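PDB 6V04: uncharacterized conserved protein YndB, AHSA1/START domain, which is of unknown function but is encoded in the dynemicin biosynthetic locus and, as a START/Bet v1-like cyclase/aromatase relative, is probably involved in making that compound. Local coordinates for residues D60-D65 with T257-F262; G42-P47 with T54-G59. All coordinates share one frame; numbering follows the deposited sequence.

Contact 1. Residues D60-D65 with T257-F262; sequences DGDFFD and TLRHRF
R259 reaches from helix 252-277 into the turn D60-G61-D62, linking strands 53-57 and 63-72 in the seven-stranded START/Bet v1-like sheet; the helix follows a second sheet of the same strand order, consistent with a second such fold. The buried part is a salt-bridge network. The guanidinium meets D62 end-on: R259 NH1 lies 2.9 Å from D62 OD1, nearly straight at 163°, and R259 NH2 3.0 Å from D62 OD2, with the planes steeply inclined, so both nitrogens come from above the carboxylate. D60 lies against the guanidinium, its carboxylate almost parallel (8°) and OD2 over the centre of one face. This long salt bridge is charge to charge: no N-H points at D60 OD1, well out of the guanidinium plane and 3.7 Å from R259 NH1. R259 NH1 donates to the backbone oxygen D60 O at 2.9 Å, from above the carbonyl plane. With CG anti to the backbone N (chi1 -174°) and a bend at chi2, the chain brings its tip to the turn. R148 and E150 complete the network: R148 O and E150 O accept from R259 NE and NH2, the backbone N of R148 donates to D60 OD2, and its guanidinium pairs with D62 OD2. A leucine in place of R259 would probably leave D62 short of a charged mate and strip D60 O of its donor. An Asx turn, D62 N to D60 OD1 at 3.0 Å, braces the loop.

The more open side, G61 against H260, is held without hydrogen bonds. The imidazole lies flat over the D60-G61 peptide. Backbone angles alone call for glycine at G61, where the fit is close: a CB would fall 3.3 Å from H260 O, and the bare CA lies 3.7 Å from the H260 ring centroid, a CH-pi contact over its face.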
# COMPACT_ATOMS: atom_id res chain seq x y z
N ASP A 60 5.59 -4.40 7.46
CA ASP A 60 6.03 -5.19 6.32
C ASP A 60 6.60 -4.32 5.20
O ASP A 60 6.78 -4.82 4.08
CB ASP A 60 4.88 -6.05 5.78
CG ASP A 60 3.71 -5.23 5.28
OD1 ASP A 60 3.79 -4.00 5.37
OD2 ASP A 60 2.74 -5.86 4.82
N GLY A 61 6.88 -3.05 5.46
CA GLY A 61 7.29 -2.11 4.44
C GLY A 61 6.20 -1.13 4.06
O GLY A 61 6.52 -0.05 3.57
N ASP A 62 4.94 -1.48 4.27
CA ASP A 62 3.83 -0.61 3.91
C ASP A 62 3.51 0.37 5.04
O ASP A 62 3.63 0.05 6.23
CB ASP A 62 2.58 -1.44 3.59
CG ASP A 62 2.64 -2.15 2.25
OD1 ASP A 62 3.64 -2.04 1.51
OD2 ASP A 62 1.65 -2.85 1.96
N PHE A 63 3.06 1.56 4.65
CA PHE A 63 2.70 2.59 5.61
C PHE A 63 1.87 3.63 4.87
O PHE A 63 1.89 3.68 3.64
CB PHE A 63 3.92 3.24 6.25
CG PHE A 63 4.77 4.03 5.30
CD1 PHE A 63 5.73 3.41 4.51
CD2 PHE A 63 4.64 5.42 5.22
CE1 PHE A 63 6.53 4.15 3.66
CE2 PHE A 63 5.44 6.15 4.37
CZ PHE A 63 6.39 5.52 3.59
N PHE A 64 1.16 4.46 5.64
CA PHE A 64 0.52 5.68 5.14
C PHE A 64 1.01 6.86 5.97
O PHE A 64 1.09 6.77 7.20
CB PHE A 64 -1.01 5.68 5.25
CG PHE A 64 -1.73 4.71 4.36
CD1 PHE A 64 -1.99 3.43 4.80
CD2 PHE A 64 -2.25 5.12 3.13
CE1 PHE A 64 -2.68 2.54 4.02
CE2 PHE A 64 -2.95 4.23 2.35
CZ PHE A 64 -3.17 2.95 2.79
N ASP A 65 1.32 7.97 5.29
CA ASP A 65 1.46 9.26 5.96
C ASP A 65 0.07 9.89 6.10
O ASP A 65 -0.68 9.94 5.12
CB ASP A 65 2.38 10.18 5.17
CG ASP A 65 3.84 9.78 5.23
OD1 ASP A 65 4.24 9.11 6.20
OD2 ASP A 65 4.59 10.15 4.30
N THR A 257 11.06 -10.93 4.90
CA THR A 257 12.16 -9.99 4.76
C THR A 257 12.33 -9.55 3.31
O THR A 257 12.53 -8.36 3.03
CB THR A 257 13.44 -10.64 5.31
OG1 THR A 257 13.27 -10.89 6.71
CG2 THR A 257 14.63 -9.73 5.12
N LEU A 258 12.24 -10.49 2.37
CA LEU A 258 12.30 -10.13 0.96
C LEU A 258 11.17 -9.17 0.61
O LEU A 258 11.41 -8.15 -0.05
CB LEU A 258 12.23 -11.37 0.08
CG LEU A 258 13.51 -12.19 0.03
CD1 LEU A 258 13.20 -13.60 -0.43
CD2 LEU A 258 14.56 -11.54 -0.88
N ARG A 259 9.94 -9.48 1.01
CA ARG A 259 8.80 -8.62 0.69
C ARG A 259 9.03 -7.21 1.22
O ARG A 259 8.84 -6.22 0.51
CB ARG A 259 7.52 -9.22 1.25
CG ARG A 259 6.25 -8.48 0.84
CD ARG A 259 5.89 -7.35 1.76
NE ARG A 259 4.59 -6.82 1.31
CZ ARG A 259 4.20 -5.56 1.37
NH1 ARG A 259 4.94 -4.61 1.90
NH2 ARG A 259 3.01 -5.24 0.87
N HIS A 260 9.46 -7.11 2.48
CA HIS A 260 9.72 -5.82 3.10
C HIS A 260 10.81 -5.05 2.35
O HIS A 260 10.66 -3.86 2.05
CB HIS A 260 10.09 -6.06 4.57
CG HIS A 260 10.04 -4.85 5.44
ND1 HIS A 260 9.65 -4.91 6.75
CD2 HIS A 260 10.34 -3.55 5.19
CE1 HIS A 260 9.72 -3.70 7.29
NE2 HIS A 260 10.14 -2.86 6.36
N ARG A 261 11.92 -5.71 2.03
CA ARG A 261 13.02 -5.02 1.35
C ARG A 261 12.61 -4.57 -0.04
O ARG A 261 12.97 -3.46 -0.47
CB ARG A 261 14.23 -5.94 1.26
CG ARG A 261 14.84 -6.30 2.61
CD ARG A 261 15.97 -7.30 2.45
NE ARG A 261 17.08 -6.71 1.70
CZ ARG A 261 17.79 -7.33 0.75
NH1 ARG A 261 17.55 -8.59 0.42
NH2 ARG A 261 18.77 -6.68 0.16
N PHE A 262 11.90 -5.42 -0.78
CA PHE A 262 11.44 -5.01 -2.10
C PHE A 262 10.40 -3.91 -2.00
O PHE A 262 10.36 -3.02 -2.87
CB PHE A 262 10.90 -6.22 -2.87
CG PHE A 262 11.96 -7.00 -3.60
CD1 PHE A 262 12.73 -7.94 -2.93
CD2 PHE A 262 12.17 -6.82 -4.95
CE1 PHE A 262 13.69 -8.67 -3.61
CE2 PHE A 262 13.12 -7.56 -5.63
CZ PHE A 262 13.89 -8.48 -4.97

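Contact 2. Residues G42-P47 with T54-G59; sequences GHLSAP and TRVDFG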
# COMPACT_ATOMS: atom_id res chain seq x y z
N GLY A 42 -2.69 -1.42 12.63
CA GLY A 42 -1.30 -1.11 12.36
C GLY A 42 -0.76 -0.27 13.48
O GLY A 42 -1.46 0.06 14.44
N HIS A 43 0.51 0.09 13.35
CA HIS A 43 1.22 0.83 14.39
C HIS A 43 1.19 2.32 14.08
O HIS A 43 1.77 2.77 13.09
CB HIS A 43 2.66 0.35 14.50
CG HIS A 43 3.48 1.17 15.44
ND1 HIS A 43 3.49 0.95 16.80
CD2 HIS A 43 4.28 2.24 15.23
CE1 HIS A 43 4.27 1.84 17.39
NE2 HIS A 43 4.77 2.63 16.46
N LEU A 44 0.53 3.09 14.95
CA LEU A 44 0.49 4.54 14.84
C LEU A 44 1.70 5.16 15.51
O LEU A 44 2.03 4.82 16.65
CB LEU A 44 -0.77 5.10 15.51
CG LEU A 44 -2.10 4.87 14.80
CD1 LEU A 44 -3.28 5.23 15.70
CD2 LEU A 44 -2.12 5.71 13.55
N SER A 45 2.35 6.12 14.82
CA SER A 45 3.46 6.83 15.45
C SER A 45 2.99 7.76 16.56
O SER A 45 3.77 8.09 17.47
CB SER A 45 4.23 7.64 14.40
OG SER A 45 3.41 8.61 13.78
N ALA A 46 1.73 8.18 16.51
CA ALA A 46 1.12 9.06 17.49
C ALA A 46 -0.38 8.93 17.33
O ALA A 46 -0.85 8.60 16.23
CB ALA A 46 1.55 10.52 17.27
N PRO A 47 -1.16 9.14 18.38
CA PRO A 47 -2.62 9.11 18.21
C PRO A 47 -3.07 10.19 17.24
O PRO A 47 -2.43 11.23 17.10
CB PRO A 47 -3.16 9.37 19.62
CG PRO A 47 -2.05 10.05 20.34
CD PRO A 47 -0.78 9.53 19.75
N THR A 54 0.39 12.26 11.47
CA THR A 54 0.87 11.02 12.06
C THR A 54 1.16 10.03 10.93
O THR A 54 1.14 10.39 9.75
CB THR A 54 -0.13 10.48 13.10
OG1 THR A 54 0.44 9.37 13.81
CG2 THR A 54 -1.44 10.06 12.47
N ARG A 55 1.40 8.78 11.30
CA ARG A 55 1.84 7.76 10.36
C ARG A 55 1.41 6.40 10.89
O ARG A 55 1.56 6.13 12.09
CB ARG A 55 3.37 7.82 10.21
CG ARG A 55 3.99 6.95 9.14
CD ARG A 55 5.50 7.19 9.17
NE ARG A 55 6.26 6.43 8.19
CZ ARG A 55 6.61 5.16 8.31
NH1 ARG A 55 6.23 4.47 9.38
NH2 ARG A 55 7.32 4.57 7.37
N VAL A 56 0.91 5.54 10.02
CA VAL A 56 0.58 4.17 10.38
C VAL A 56 1.46 3.23 9.58
O VAL A 56 1.65 3.42 8.37
CB VAL A 56 -0.91 3.83 10.19
CG1 VAL A 56 -1.32 3.88 8.73
CG2 VAL A 56 -1.21 2.47 10.79
N ASP A 57 2.05 2.26 10.26
CA ASP A 57 3.02 1.34 9.69
C ASP A 57 2.51 -0.07 9.91
O ASP A 57 2.09 -0.40 11.03
CB ASP A 57 4.38 1.55 10.36
CG ASP A 57 5.49 0.87 9.64
OD1 ASP A 57 5.46 -0.37 9.57
OD2 ASP A 57 6.39 1.58 9.14
N PHE A 58 2.53 -0.90 8.87
CA PHE A 58 1.98 -2.25 8.97
C PHE A 58 3.04 -3.30 9.28
O PHE A 58 2.68 -4.46 9.49
CB PHE A 58 1.21 -2.58 7.70
CG PHE A 58 0.09 -1.62 7.45
CD1 PHE A 58 -1.02 -1.63 8.28
CD2 PHE A 58 0.19 -0.66 6.48
CE1 PHE A 58 -2.04 -0.72 8.09
CE2 PHE A 58 -0.84 0.26 6.28
CZ PHE A 58 -1.94 0.23 7.10
N GLY A 59 4.31 -2.91 9.36
CA GLY A 59 5.35 -3.81 9.80
C GLY A 59 5.98 -4.63 8.71
O GLY A 59 6.86 -5.47 9.02
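G42-P47 runs antiparallel to T54-G59, the two segments 159° apart in direction, with H43 and D57 a hydrogen-bonded pair and L44 and V56 a non-hydrogen-bonded one. This hairpin closes one side of the first START-like sheet, where strand 43-44 is outermost. H43 N donates to D57 O at 2.8 Å, nearly straight at 171°, and D57 N returns a bond to H43 O; one step beyond the regular strand, S45 N still reaches R55 O at 2.8 Å.

The side chains divide between the two faces. On the L44/V56 face the contact is apolar: L44 CD2 packs 4.0 Å from V56 CB, the two side chains lying aslant. Helix 34-40 covers L44 through V37, and F64 and I66 of the next strand touch V56. G42, where the chain leaves that helix, comes so close that a CB would stand 2.9 Å from V56 CG2, and its CA also meets F58 CD1. H43 and D57 point to the other face, where D57 OD1 accepts from G59 N at 2.8 Å, an Asx turn that bends the chain out of the strand.

At the far end hydroxyls take over from the strand pairing. T54 carries OG1 opposite its own N (chi1 -172°), which turns it toward segment 42-47. There T54 OG1 accepts from S45 OG at 3.1 Å and donates to A46 O at 2.8 Å, making a short relay across the hairpin. The backbone bonds thus join the two strands, while L44 and V56 put an apolar patch on the face covered by helix 34-40, and T54 continues the polar linkage past the point where regular strand pairing stops.

Overall arrangement
The two contacts sit in series along the chain, about 13 Å between centres, and meet on one sheet: strand 53-57 of contact 2 neighbours strand 63-72 of contact 1, and a probable hydrogen bond runs from F64 N to V56 O (3.0 Å). Beside it, F63 and R55 form a cation-pi pair. Contact 1 is the more buried, yet it depends on charge, linking residues far apart in sequence between the turn and helix 252-277. Contact 2 is partly buried, lies at the sheet's edge and joins close neighbours in a hairpin, mainly through backbone bonds, one apolar pair and hydroxyls.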